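Local coordinates for MarR Like Protein, TVG0766549 (Thermoplasma volcanium, PDB 3LFK), which is of unknown function and, although reported as a mechanosensitive channel, folds like a MarR-type transcriptional regulator with a winged helix-turn-helix, at residues K11-G16 and K21-G26; G26-N31 and R104-E109; N30-S35 and E97-A102; Q36-L41 and M74-A79; L42-T47 and K58-L63. One frame throughout, in Å; residues are numbered along the deposited sequence.

Contact 1: residues K11-G16 and K21-G26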
# COMPACT_ATOMS: atom_id res chain seq x y z
N LYS A 11 -5.37 2.20 -10.24
CA LYS A 11 -6.21 2.93 -9.30
C LYS A 11 -5.73 4.37 -9.23
O LYS A 11 -6.26 5.17 -8.45
CB LYS A 11 -6.16 2.33 -7.89
CG LYS A 11 -6.72 0.93 -7.82
CD LYS A 11 -6.87 0.51 -6.35
CE LYS A 11 -7.39 -0.92 -6.27
NZ LYS A 11 -8.69 -1.09 -7.02
N VAL A 12 -4.72 4.71 -10.03
CA VAL A 12 -4.22 6.07 -9.99
C VAL A 12 -4.86 6.88 -11.14
O VAL A 12 -4.53 6.68 -12.32
CB VAL A 12 -2.69 6.11 -10.11
CG1 VAL A 12 -2.21 7.55 -10.14
CG2 VAL A 12 -2.06 5.39 -8.91
N LEU A 13 -5.77 7.77 -10.79
CA LEU A 13 -6.48 8.61 -11.75
C LEU A 13 -5.65 9.82 -12.11
O LEU A 13 -5.52 10.17 -13.29
CB LEU A 13 -7.82 9.06 -11.16
CG LEU A 13 -8.90 7.98 -11.17
CD1 LEU A 13 -10.09 8.42 -10.32
CD2 LEU A 13 -9.32 7.71 -12.61
N VAL A 14 -5.10 10.44 -11.09
CA VAL A 14 -4.23 11.60 -11.25
C VAL A 14 -3.10 11.47 -10.25
O VAL A 14 -3.33 11.37 -9.04
CB VAL A 14 -4.96 12.93 -10.97
CG1 VAL A 14 -4.04 14.10 -11.30
CG2 VAL A 14 -6.24 13.02 -11.78
N LYS A 15 -1.87 11.47 -10.75
CA LYS A 15 -0.72 11.37 -9.85
C LYS A 15 -0.61 12.71 -9.11
O LYS A 15 -1.02 13.75 -9.63
CB LYS A 15 0.56 11.09 -10.65
CG LYS A 15 0.50 9.82 -11.49
CD LYS A 15 1.76 9.61 -12.31
CE LYS A 15 2.92 9.21 -11.44
NZ LYS A 15 4.10 8.81 -12.24
N GLY A 16 -0.06 12.68 -7.91
CA GLY A 16 0.11 13.90 -7.15
C GLY A 16 1.22 14.77 -7.73
O GLY A 16 2.17 14.27 -8.32
N LYS A 21 -3.36 17.02 -4.98
CA LYS A 21 -3.22 15.79 -4.21
C LYS A 21 -3.56 14.66 -5.20
O LYS A 21 -4.24 14.91 -6.20
CB LYS A 21 -4.25 15.81 -3.07
CG LYS A 21 -4.02 14.80 -1.97
CD LYS A 21 -2.74 15.11 -1.21
CE LYS A 21 -2.81 16.47 -0.53
NZ LYS A 21 -1.55 16.79 0.20
N PRO A 22 -3.07 13.43 -4.97
CA PRO A 22 -3.42 12.40 -5.96
C PRO A 22 -4.90 12.05 -5.89
O PRO A 22 -5.53 12.23 -4.86
CB PRO A 22 -2.54 11.21 -5.55
CG PRO A 22 -2.33 11.42 -4.10
CD PRO A 22 -2.11 12.91 -3.99
N VAL A 23 -5.46 11.60 -7.00
CA VAL A 23 -6.85 11.18 -7.00
C VAL A 23 -6.75 9.69 -7.26
O VAL A 23 -6.16 9.25 -8.25
CB VAL A 23 -7.65 11.85 -8.12
CG1 VAL A 23 -9.09 11.34 -8.10
CG2 VAL A 23 -7.63 13.35 -7.90
N ILE A 24 -7.33 8.92 -6.33
CA ILE A 24 -7.30 7.46 -6.35
C ILE A 24 -8.71 6.93 -6.59
O ILE A 24 -9.68 7.46 -6.03
CB ILE A 24 -6.81 6.95 -4.97
CG1 ILE A 24 -5.51 7.67 -4.56
CG2 ILE A 24 -6.60 5.41 -5.02
CD1 ILE A 24 -4.33 7.42 -5.52
N LYS A 25 -8.83 5.89 -7.42
CA LYS A 25 -10.12 5.27 -7.70
C LYS A 25 -10.54 4.52 -6.45
O LYS A 25 -9.72 3.88 -5.78
CB LYS A 25 -10.02 4.27 -8.85
CG LYS A 25 -9.80 4.87 -10.22
CD LYS A 25 -10.16 3.83 -11.29
CE LYS A 25 -9.92 4.35 -12.70
NZ LYS A 25 -8.48 4.59 -12.98
N GLY A 26 -11.83 4.57 -6.14
CA GLY A 26 -12.28 3.93 -4.91
C GLY A 26 -12.22 4.92 -3.76
O GLY A 26 -11.82 6.08 -3.92
O HOH W 1 -6.47 5.53 -14.75
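Lys11 begins the pairing of 11-16 with 21-26: its carbonyl O accepts Lys25 N at 2.9 Å in a nearly straight bond (166°), and the CA-H of Ile24 comes close to the same oxygen. Val12 then sits opposite Ile24 as a non-hydrogen-bonded antiparallel pair. At Leu13 the chain turns a corner in a classic beta bulge, where Leu13 and Val14 together face Val23. Val23 O therefore takes two donors, Leu13 N at 3.0 Å and Val14 N at 3.3 Å, the second in the carbonyl plane on a lone pair. The Leu13 side chain crosses that of Lys25 at about a right angle, and the packing is tight, with Leu13 CG 3.4 Å from Lys25 CG; the ammonium end of Lys25 is bound to Ser10 O. Val14 O accepts Val23 N at 3.0 Å, in the carbonyl plane on a lone pair, while the two valine side chains meet CB to CB at 4.1 Å. Beyond the ladder, Gly16 N packs on Pro22 CB. This small hairpin lies at the surface, with Val12 and Pro22 resting on Glu95 and Phe98 of helix 94-116, Ile24 on Tyr32, and Lys11 making a cation-pi contact with Tyr76.

Contact 2: residues G26-N31 and R104-E109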
# COMPACT_ATOMS: atom_id res chain seq x y z
N GLY A 26 -11.83 4.57 -6.14
CA GLY A 26 -12.28 3.93 -4.91
C GLY A 26 -12.22 4.92 -3.76
O GLY A 26 -11.82 6.08 -3.92
N LYS A 27 -12.58 4.43 -2.57
CA LYS A 27 -12.64 5.26 -1.36
C LYS A 27 -11.88 4.64 -0.21
O LYS A 27 -11.87 3.42 -0.06
CB LYS A 27 -14.11 5.40 -0.91
CG LYS A 27 -15.02 6.05 -1.96
CD LYS A 27 -16.49 5.98 -1.54
CE LYS A 27 -17.39 6.68 -2.56
NZ LYS A 27 -18.85 6.47 -2.31
N LEU A 28 -11.27 5.49 0.60
CA LEU A 28 -10.53 5.05 1.78
C LEU A 28 -11.38 4.14 2.69
O LEU A 28 -10.87 3.17 3.26
CB LEU A 28 -10.07 6.26 2.59
CG LEU A 28 -9.40 6.02 3.93
CD1 LEU A 28 -8.15 5.17 3.75
CD2 LEU A 28 -9.05 7.38 4.54
N GLU A 29 -12.67 4.45 2.81
CA GLU A 29 -13.53 3.64 3.67
C GLU A 29 -13.55 2.16 3.26
O GLU A 29 -13.79 1.29 4.10
CB GLU A 29 -14.95 4.20 3.69
CG GLU A 29 -15.31 4.97 2.44
CD GLU A 29 -15.05 6.46 2.61
OE1 GLU A 29 -15.94 7.15 3.17
OE2 GLU A 29 -13.97 6.94 2.20
N ASN A 30 -13.30 1.86 1.99
CA ASN A 30 -13.30 0.45 1.56
C ASN A 30 -11.90 0.08 1.06
O ASN A 30 -11.75 -0.79 0.18
CB ASN A 30 -14.34 0.20 0.45
CG ASN A 30 -14.68 -1.27 0.29
OD1 ASN A 30 -14.52 -2.07 1.24
ND2 ASN A 30 -15.17 -1.65 -0.88
N ASN A 31 -10.88 0.73 1.63
CA ASN A 31 -9.49 0.48 1.27
C ASN A 31 -9.24 0.56 -0.22
O ASN A 31 -8.42 -0.18 -0.76
CB ASN A 31 -9.06 -0.92 1.78
CG ASN A 31 -8.86 -0.96 3.29
OD1 ASN A 31 -8.44 0.02 3.90
ND2 ASN A 31 -9.12 -2.12 3.88
N ARG A 104 -3.03 4.02 7.14
CA ARG A 104 -2.37 3.96 8.46
C ARG A 104 -3.00 4.96 9.41
O ARG A 104 -3.27 4.64 10.56
CB ARG A 104 -0.89 4.27 8.34
CG ARG A 104 -0.04 3.15 7.79
CD ARG A 104 1.43 3.55 7.84
NE ARG A 104 1.92 3.67 9.22
CZ ARG A 104 3.09 4.20 9.56
NH1 ARG A 104 3.91 4.68 8.63
NH2 ARG A 104 3.45 4.25 10.84
N VAL A 105 -3.21 6.18 8.93
CA VAL A 105 -3.82 7.21 9.77
C VAL A 105 -5.24 6.85 10.16
O VAL A 105 -5.63 7.00 11.34
CB VAL A 105 -3.77 8.57 9.08
CG1 VAL A 105 -4.62 9.58 9.84
CG2 VAL A 105 -2.32 9.04 8.99
N ARG A 106 -6.04 6.37 9.21
CA ARG A 106 -7.41 5.98 9.55
C ARG A 106 -7.38 4.89 10.63
O ARG A 106 -8.13 4.94 11.61
CB ARG A 106 -8.13 5.43 8.31
CG ARG A 106 -9.54 4.90 8.56
CD ARG A 106 -9.92 3.93 7.46
NE ARG A 106 -9.13 2.72 7.55
CZ ARG A 106 -8.96 1.85 6.55
NH1 ARG A 106 -9.52 2.07 5.37
NH2 ARG A 106 -8.23 0.76 6.73
N ASP A 107 -6.51 3.91 10.44
CA ASP A 107 -6.40 2.81 11.40
C ASP A 107 -5.99 3.31 12.79
O ASP A 107 -6.53 2.85 13.80
CB ASP A 107 -5.40 1.76 10.91
CG ASP A 107 -5.91 0.97 9.72
OD1 ASP A 107 -7.11 1.10 9.37
OD2 ASP A 107 -5.11 0.19 9.16
N GLU A 108 -5.03 4.22 12.82
CA GLU A 108 -4.54 4.76 14.10
C GLU A 108 -5.60 5.61 14.79
O GLU A 108 -5.71 5.59 16.02
CB GLU A 108 -3.28 5.56 13.84
CG GLU A 108 -2.64 6.24 15.06
CD GLU A 108 -2.35 5.30 16.21
OE1 GLU A 108 -1.92 4.15 15.96
OE2 GLU A 108 -2.54 5.72 17.38
N GLU A 109 -6.37 6.38 14.02
CA GLU A 109 -7.44 7.19 14.63
C GLU A 109 -8.43 6.26 15.31
O GLU A 109 -8.95 6.56 16.40
CB GLU A 109 -8.16 8.03 13.56
CG GLU A 109 -7.24 9.07 12.96
CD GLU A 109 -7.88 9.89 11.86
OE1 GLU A 109 -8.63 9.31 11.05
OE2 GLU A 109 -7.61 11.11 11.80
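The guanidinium of Arg106 is met round its edge, near its own plane, by three oxygens: Leu28 O and Asn31 OD1 across the contact, and Asp107 OD1 from its own helix. Asn31 OD1 is gripped end-on by both terminal nitrogens, Arg106 NH1 at 2.7 Å and Arg106 NH2 at 2.9 Å. The amide plane is turned 48° from the guanidinium, and the two bonds differ at the oxygen: NH2 lies in the amide plane on a lone pair, whereas NH1 stands above it. Leu28 O adds a weak bond to NH1, bent at 116°, and also accepts the backbone N of Asn31, which closes the turn. These residues lie in the short connection, with a 3-10 segment at 28-29, that leads from strand 23-24 to helix 36-47; it is laid against the long C-terminal helix 94-116 of this MarR-like winged helix-turn-helix protein. On the helix side, Asp107 OD1 takes Arg106 NE at 3.2 Å and Arg106 NH2 at 2.9 Å, a side-on salt bridge reached from one face of the carboxylate. With its third torsion bent to 69°, the Arg106 chain turns its flat end between Asp107 and the loop, and the paired bonds on two edges would restrict its rotation. Back along the chain, Leu28 and Arg106 run past each other in opposite directions, with CG of Leu28 4.1 Å from CD of Arg106.

Contact 3: residues N30-S35 and E97-A102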
# COMPACT_ATOMS: atom_id res chain seq x y z
N ASN A 30 -13.30 1.86 1.99
CA ASN A 30 -13.30 0.45 1.56
C ASN A 30 -11.90 0.08 1.06
O ASN A 30 -11.75 -0.79 0.18
CB ASN A 30 -14.34 0.20 0.45
CG ASN A 30 -14.68 -1.27 0.29
OD1 ASN A 30 -14.52 -2.07 1.24
ND2 ASN A 30 -15.17 -1.65 -0.88
N ASN A 31 -10.88 0.73 1.63
CA ASN A 31 -9.49 0.48 1.27
C ASN A 31 -9.24 0.56 -0.22
O ASN A 31 -8.42 -0.18 -0.76
CB ASN A 31 -9.06 -0.92 1.78
CG ASN A 31 -8.86 -0.96 3.29
OD1 ASN A 31 -8.44 0.02 3.90
ND2 ASN A 31 -9.12 -2.12 3.88
N TYR A 32 -9.93 1.49 -0.89
CA TYR A 32 -9.78 1.70 -2.33
C TYR A 32 -9.98 0.42 -3.11
O TYR A 32 -9.32 0.19 -4.10
CB TYR A 32 -8.39 2.30 -2.64
CG TYR A 32 -8.05 3.51 -1.80
CD1 TYR A 32 -7.30 3.38 -0.62
CD2 TYR A 32 -8.50 4.79 -2.15
CE1 TYR A 32 -6.99 4.48 0.16
CE2 TYR A 32 -8.19 5.92 -1.37
CZ TYR A 32 -7.43 5.74 -0.21
OH TYR A 32 -7.06 6.82 0.57
N ASP A 33 -10.90 -0.41 -2.63
CA ASP A 33 -11.25 -1.68 -3.25
C ASP A 33 -10.18 -2.76 -3.23
O ASP A 33 -10.29 -3.77 -3.92
CB ASP A 33 -11.75 -1.45 -4.68
CG ASP A 33 -12.94 -0.53 -4.72
OD1 ASP A 33 -13.96 -0.90 -4.11
OD2 ASP A 33 -12.84 0.54 -5.34
N MET A 34 -9.13 -2.56 -2.45
CA MET A 34 -8.10 -3.58 -2.33
C MET A 34 -8.61 -4.66 -1.39
O MET A 34 -9.41 -4.41 -0.49
CB MET A 34 -6.82 -2.99 -1.73
CG MET A 34 -6.07 -2.04 -2.69
SD MET A 34 -4.51 -1.53 -1.97
CE MET A 34 -5.07 -0.21 -0.85
N SER A 35 -8.12 -5.88 -1.60
CA SER A 35 -8.50 -6.96 -0.69
C SER A 35 -7.56 -6.84 0.51
O SER A 35 -6.55 -6.13 0.45
CB SER A 35 -8.37 -8.30 -1.40
OG SER A 35 -7.23 -8.34 -2.22
N GLU A 97 2.55 5.45 -1.44
CA GLU A 97 2.87 6.02 -0.13
C GLU A 97 1.66 6.79 0.39
O GLU A 97 1.28 6.67 1.55
CB GLU A 97 4.09 6.95 -0.25
CG GLU A 97 5.31 6.21 -0.76
CD GLU A 97 6.57 6.53 -0.02
OE1 GLU A 97 6.90 7.74 0.08
OE2 GLU A 97 7.24 5.59 0.46
N PHE A 98 1.03 7.56 -0.50
CA PHE A 98 -0.15 8.33 -0.14
C PHE A 98 -1.28 7.44 0.41
O PHE A 98 -1.87 7.70 1.46
CB PHE A 98 -0.68 9.09 -1.38
CG PHE A 98 -1.92 9.89 -1.12
CD1 PHE A 98 -1.85 11.15 -0.55
CD2 PHE A 98 -3.17 9.36 -1.42
CE1 PHE A 98 -3.02 11.86 -0.27
CE2 PHE A 98 -4.34 10.06 -1.15
CZ PHE A 98 -4.26 11.32 -0.57
N VAL A 99 -1.57 6.36 -0.32
CA VAL A 99 -2.65 5.47 0.07
C VAL A 99 -2.29 4.73 1.35
O VAL A 99 -3.14 4.58 2.22
CB VAL A 99 -2.94 4.50 -1.10
CG1 VAL A 99 -3.84 3.38 -0.65
CG2 VAL A 99 -3.60 5.28 -2.25
N ALA A 100 -1.05 4.29 1.45
CA ALA A 100 -0.59 3.55 2.63
C ALA A 100 -0.70 4.45 3.86
O ALA A 100 -1.16 4.00 4.90
CB ALA A 100 0.86 3.08 2.44
N GLN A 101 -0.29 5.70 3.72
CA GLN A 101 -0.36 6.63 4.85
C GLN A 101 -1.82 6.94 5.24
O GLN A 101 -2.15 7.02 6.43
CB GLN A 101 0.39 7.91 4.52
CG GLN A 101 0.74 8.76 5.77
CD GLN A 101 1.63 8.03 6.78
OE1 GLN A 101 2.04 6.89 6.56
NE2 GLN A 101 1.94 8.69 7.89
N ALA A 102 -2.70 7.10 4.25
CA ALA A 102 -4.10 7.39 4.53
C ALA A 102 -4.73 6.26 5.32
O ALA A 102 -5.50 6.48 6.27
CB ALA A 102 -4.87 7.61 3.22
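Tyr32 and Val99 make the closest meeting, with Val99 CG1 3.4 Å from Tyr32 CE1 and 3.5 Å from CD1, a tight apolar fit in which the methyl comes obliquely from above the CD1-CE1 edge. The other methyl, Val99 CG2, stands more loosely over the same ring face, 4.2 Å above the plane and offset toward the rim. Farther along the helix, the methyl of Ala102 touches Tyr32 OH at 3.5 Å. Met34 completes the first shell: its chain runs extended to the sulfur and then bends (chi3 -80°), which brings CE to 3.8 Å from Val99 CG1, the methyl that also meets the tyrosine. Behind these side chains lies the backbone of the loop. Asn31, Tyr32 and Asp33 all have left-handed helical phi and psi, and bonds from Asp33 N to Asn30 O and from Met34 N to Asn31 O hold this tight turn. The side chains of Tyr32 and Met34 both start toward helix 94-116. Outside the pair of segments, Ile24 lies against both Tyr32 and Val99, Leu42 packs on Val99, and Phe78 packs on Met34. Tyrosine, methionine and valine together form part of the hydrophobic core that joins the C-terminal helix 94-116 to the approach of helix 36-47, within the winged helix-turn-helix fold shared with MarR-like regulators.

Contact 4: residues Q36-L41 and M74-A79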
# COMPACT_ATOMS: atom_id res chain seq x y z
N GLN A 36 -7.86 -7.55 1.61
CA GLN A 36 -7.01 -7.41 2.81
C GLN A 36 -5.55 -7.83 2.64
O GLN A 36 -4.65 -7.22 3.23
CB GLN A 36 -7.66 -8.15 3.98
CG GLN A 36 -6.92 -7.93 5.32
CD GLN A 36 -6.71 -6.45 5.66
OE1 GLN A 36 -7.66 -5.65 5.63
NE2 GLN A 36 -5.47 -6.09 6.00
N ASP A 37 -5.31 -8.86 1.82
CA ASP A 37 -3.95 -9.29 1.57
C ASP A 37 -3.14 -8.15 0.93
O ASP A 37 -1.97 -7.93 1.27
CB ASP A 37 -3.93 -10.57 0.72
CG ASP A 37 -4.77 -10.46 -0.56
OD1 ASP A 37 -5.55 -9.50 -0.72
OD2 ASP A 37 -4.65 -11.36 -1.42
N GLU A 38 -3.78 -7.41 0.02
CA GLU A 38 -3.12 -6.30 -0.64
C GLU A 38 -2.83 -5.16 0.33
O GLU A 38 -1.76 -4.57 0.29
CB GLU A 38 -4.00 -5.82 -1.82
CG GLU A 38 -3.97 -6.84 -2.96
CD GLU A 38 -5.11 -6.72 -3.95
OE1 GLU A 38 -5.93 -5.80 -3.85
OE2 GLU A 38 -5.16 -7.60 -4.84
N VAL A 39 -3.78 -4.88 1.21
CA VAL A 39 -3.60 -3.83 2.20
C VAL A 39 -2.45 -4.24 3.12
O VAL A 39 -1.56 -3.44 3.40
CB VAL A 39 -4.88 -3.63 3.02
CG1 VAL A 39 -4.64 -2.59 4.11
CG2 VAL A 39 -6.02 -3.12 2.12
N SER A 40 -2.47 -5.48 3.59
CA SER A 40 -1.38 -5.95 4.45
C SER A 40 -0.01 -5.77 3.79
O SER A 40 0.95 -5.27 4.41
CB SER A 40 -1.61 -7.44 4.77
OG SER A 40 -2.76 -7.58 5.57
N LEU A 41 0.11 -6.15 2.52
CA LEU A 41 1.38 -6.00 1.85
C LEU A 41 1.78 -4.53 1.67
O LEU A 41 2.93 -4.17 1.83
CB LEU A 41 1.36 -6.70 0.48
CG LEU A 41 2.71 -6.56 -0.24
CD1 LEU A 41 3.87 -7.17 0.58
CD2 LEU A 41 2.61 -7.25 -1.59
N MET A 74 1.36 -3.41 -8.10
CA MET A 74 2.05 -2.76 -9.22
C MET A 74 1.06 -2.34 -10.30
O MET A 74 1.16 -1.22 -10.83
CB MET A 74 3.12 -3.70 -9.77
CG MET A 74 4.19 -3.94 -8.74
SD MET A 74 5.41 -5.22 -9.35
CE MET A 74 4.52 -6.41 -9.79
N ASP A 75 0.12 -3.23 -10.63
CA ASP A 75 -0.89 -2.93 -11.63
C ASP A 75 -1.74 -1.72 -11.17
O ASP A 75 -2.15 -0.91 -11.97
CB ASP A 75 -1.82 -4.11 -11.84
CG ASP A 75 -1.15 -5.29 -12.52
OD1 ASP A 75 -0.00 -5.17 -12.99
OD2 ASP A 75 -1.80 -6.35 -12.55
N TYR A 76 -1.99 -1.61 -9.86
CA TYR A 76 -2.79 -0.48 -9.36
C TYR A 76 -2.06 0.85 -9.43
O TYR A 76 -2.67 1.91 -9.33
CB TYR A 76 -3.16 -0.66 -7.87
CG TYR A 76 -3.98 -1.87 -7.53
CD1 TYR A 76 -4.84 -2.45 -8.44
CD2 TYR A 76 -3.91 -2.42 -6.25
CE1 TYR A 76 -5.62 -3.54 -8.10
CE2 TYR A 76 -4.68 -3.50 -5.88
CZ TYR A 76 -5.53 -4.07 -6.80
OH TYR A 76 -6.30 -5.15 -6.44
N GLY A 77 -0.74 0.80 -9.56
CA GLY A 77 0.07 2.00 -9.61
C GLY A 77 0.65 2.39 -8.25
O GLY A 77 1.14 3.50 -8.06
N PHE A 78 0.65 1.44 -7.31
CA PHE A 78 1.13 1.73 -5.95
C PHE A 78 2.55 1.29 -5.63
O PHE A 78 3.13 1.73 -4.62
CB PHE A 78 0.20 1.09 -4.90
CG PHE A 78 -1.23 1.59 -4.93
CD1 PHE A 78 -1.57 2.82 -5.52
CD2 PHE A 78 -2.25 0.83 -4.34
CE1 PHE A 78 -2.91 3.25 -5.52
CE2 PHE A 78 -3.57 1.26 -4.34
CZ PHE A 78 -3.91 2.49 -4.93
N ALA A 79 3.12 0.46 -6.49
CA ALA A 79 4.47 -0.01 -6.26
C ALA A 79 5.14 -0.33 -7.58
O ALA A 79 4.48 -0.50 -8.62
CB ALA A 79 4.42 -1.28 -5.39
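Glu38 and Tyr76 meet through one short hydrogen bond, Tyr76 OH donating to Glu38 OE1 at 2.7 Å. The carboxylate oxygen lies at the edge of the phenol ring, near its plane, but the hydroxyl reaches OE1 from above the carboxylate plane, 39° out of it. The two flat groups are steeply turned against each other, 76° apart. The glutamate chain is extended beyond CG (chi2 161°), which carries its carboxylate across the gap between the two backbones; the nearest CA atoms, of Glu38 and Tyr76, are 10.5 Å apart. A second donor to OE1 is the backbone N of Ser35, the residue at the N-cap position of helix 36-47. Side-chain packing flanks this bond: Glu38 lies against Val69 and Asn72 of helix 66-76, while on the apolar side Met34 packs on the Tyr76 ring and Tyr76 CB sits over one face of the Phe78 ring. The backbone adds a stop of its own, for helix 66-76 ends in a Schellman motif at Gly77, right after Tyr76, before the chain enters strand 79-84. A buried carboxylate held by two donors at the start of a helix is probably charged, its negative charge eased by the hydroxyl, by the Ser35 N-H and by the first turn's dipole.

Contact 5: residues L42-T47 and K58-L63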
# COMPACT_ATOMS: atom_id res chain seq x y z
N LEU A 42 0.82 -3.69 1.30
CA LEU A 42 1.11 -2.27 1.12
C LEU A 42 1.64 -1.65 2.42
O LEU A 42 2.59 -0.87 2.40
CB LEU A 42 -0.18 -1.54 0.67
CG LEU A 42 -0.03 -0.06 0.34
CD1 LEU A 42 0.75 0.10 -0.94
CD2 LEU A 42 -1.41 0.58 0.20
N LEU A 43 1.01 -1.99 3.54
CA LEU A 43 1.45 -1.46 4.83
C LEU A 43 2.80 -2.06 5.23
O LEU A 43 3.61 -1.40 5.88
CB LEU A 43 0.39 -1.74 5.92
CG LEU A 43 -0.95 -1.05 5.68
CD1 LEU A 43 -1.89 -1.30 6.86
CD2 LEU A 43 -0.75 0.43 5.47
N PHE A 44 3.05 -3.30 4.84
CA PHE A 44 4.33 -3.92 5.14
C PHE A 44 5.41 -3.10 4.41
O PHE A 44 6.44 -2.75 4.98
CB PHE A 44 4.34 -5.37 4.67
CG PHE A 44 5.68 -6.05 4.78
CD1 PHE A 44 6.06 -6.69 5.95
CD2 PHE A 44 6.56 -6.05 3.69
CE1 PHE A 44 7.31 -7.32 6.04
CE2 PHE A 44 7.80 -6.67 3.77
CZ PHE A 44 8.18 -7.30 4.95
N LEU A 45 5.18 -2.77 3.15
CA LEU A 45 6.14 -2.00 2.40
C LEU A 45 6.34 -0.61 3.02
O LEU A 45 7.47 -0.12 3.10
CB LEU A 45 5.69 -1.87 0.93
CG LEU A 45 5.66 -3.21 0.17
CD1 LEU A 45 4.94 -3.02 -1.19
CD2 LEU A 45 7.08 -3.70 -0.07
N LYS A 46 5.25 0.01 3.45
CA LYS A 46 5.32 1.34 4.05
C LYS A 46 6.10 1.28 5.35
O LYS A 46 6.92 2.17 5.62
CB LYS A 46 3.90 1.86 4.32
CG LYS A 46 3.86 3.31 4.80
CD LYS A 46 4.34 4.24 3.69
CE LYS A 46 4.21 5.72 4.06
NZ LYS A 46 5.22 6.15 5.08
N THR A 47 5.87 0.23 6.13
CA THR A 47 6.54 0.05 7.44
C THR A 47 8.04 -0.13 7.29
O THR A 47 8.81 0.22 8.19
CB THR A 47 5.95 -1.18 8.17
OG1 THR A 47 4.63 -0.87 8.60
CG2 THR A 47 6.82 -1.56 9.37
N LYS A 58 9.09 -12.21 0.26
CA LYS A 58 8.77 -13.64 0.22
C LYS A 58 8.88 -14.28 1.58
O LYS A 58 8.06 -15.12 1.95
CB LYS A 58 9.72 -14.35 -0.73
CG LYS A 58 9.55 -13.98 -2.17
CD LYS A 58 10.38 -14.91 -3.02
CE LYS A 58 10.18 -14.65 -4.48
NZ LYS A 58 10.85 -15.68 -5.31
N ASN A 59 9.90 -13.89 2.32
CA ASN A 59 10.16 -14.48 3.63
C ASN A 59 9.34 -13.96 4.79
O ASN A 59 8.93 -14.73 5.67
CB ASN A 59 11.64 -14.28 4.03
CG ASN A 59 12.63 -14.92 3.07
OD1 ASN A 59 12.28 -15.79 2.27
ND2 ASN A 59 13.89 -14.49 3.15
N GLU A 60 9.05 -12.67 4.78
CA GLU A 60 8.45 -12.03 5.93
C GLU A 60 6.98 -11.62 6.03
O GLU A 60 6.54 -11.21 7.10
CB GLU A 60 9.30 -10.80 6.24
CG GLU A 60 10.80 -11.10 6.37
CD GLU A 60 11.65 -9.84 6.41
OE1 GLU A 60 11.20 -8.82 6.98
OE2 GLU A 60 12.78 -9.88 5.89
N THR A 61 6.22 -11.71 4.95
CA THR A 61 4.84 -11.24 5.02
C THR A 61 3.76 -12.21 5.46
O THR A 61 2.67 -11.78 5.82
CB THR A 61 4.39 -10.73 3.69
OG1 THR A 61 4.35 -11.84 2.79
CG2 THR A 61 5.34 -9.65 3.18
N GLY A 62 4.04 -13.50 5.39
CA GLY A 62 3.04 -14.47 5.78
C GLY A 62 2.04 -14.77 4.69
O GLY A 62 1.00 -15.39 4.94
N LEU A 63 2.35 -14.34 3.46
CA LEU A 63 1.47 -14.55 2.32
C LEU A 63 1.82 -15.82 1.56
O LEU A 63 2.99 -16.14 1.37
CB LEU A 63 1.55 -13.36 1.36
CG LEU A 63 1.10 -12.00 1.91
CD1 LEU A 63 1.54 -10.87 0.96
CD2 LEU A 63 -0.42 -11.99 2.05
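Thr61 OG1 is bonded to two backbone groups: it accepts Leu63 N at 3.3 Å, which makes an ST turn, and it is joined to Ile57 O one turn back in helix 54-60. With the hydroxyl held in this way, at chi1 66°, CG2 is left to face helix 36-47. It stands over the middle of the Phe44 ring in a CH-pi contact, with Thr61 CG2 3.8 Å from the ring centroid and only 8° off the normal. Phe44, whose CG is anti to its backbone N, reaches out from the helix and crosses Thr61 at about a right angle. Toward the far end of the ring, Glu60 CB approaches Phe44 CZ at 3.9 Å, obliquely, while Glu60 OE1 lies near the ring plane at the edge, 3.9 Å from the same CZ. Its carboxylate is turned 79° from the ring and finds its salt-bridge partner in Arg56. Ile52 of strand 51-53 and the ring of His48 also lie against Phe44. Gly62, with positive phi, breaks the helical course just after Thr61, and the chain then turns toward helix 66-76. Phe44 thus packs the first helix of the trihelical core against the end of 54-60 and the turn that follows; 54-60 and 66-76 are the two helices that by position correspond to the helix-turn-helix of the winged MarR-like fold.

How the contacts relate
Contacts 3 and 4 are the buried pair: one is purely apolar, the other a single short hydrogen bond, and Met34 and Phe78 pack between them. Contacts 1, 2 and 5 lie nearer the surface, and their chemistry differs accordingly: backbone pairing in the hairpin, an arginine bonded to an amide and a carbonyl in contact 2, with a salt bridge inside its own helix, and ring-to-methyl packing in contact 5. Contacts 2 and 3 hold the same loop to successive turns of helix 94-116, sharing Asn30 and Asn31. Contacts 4 and 5 both use helix 36-47, from its first and later turns, and are nested within the loop that contact 3 closes. Contacts 1 and 5 sit on opposite sides of the chain's centre.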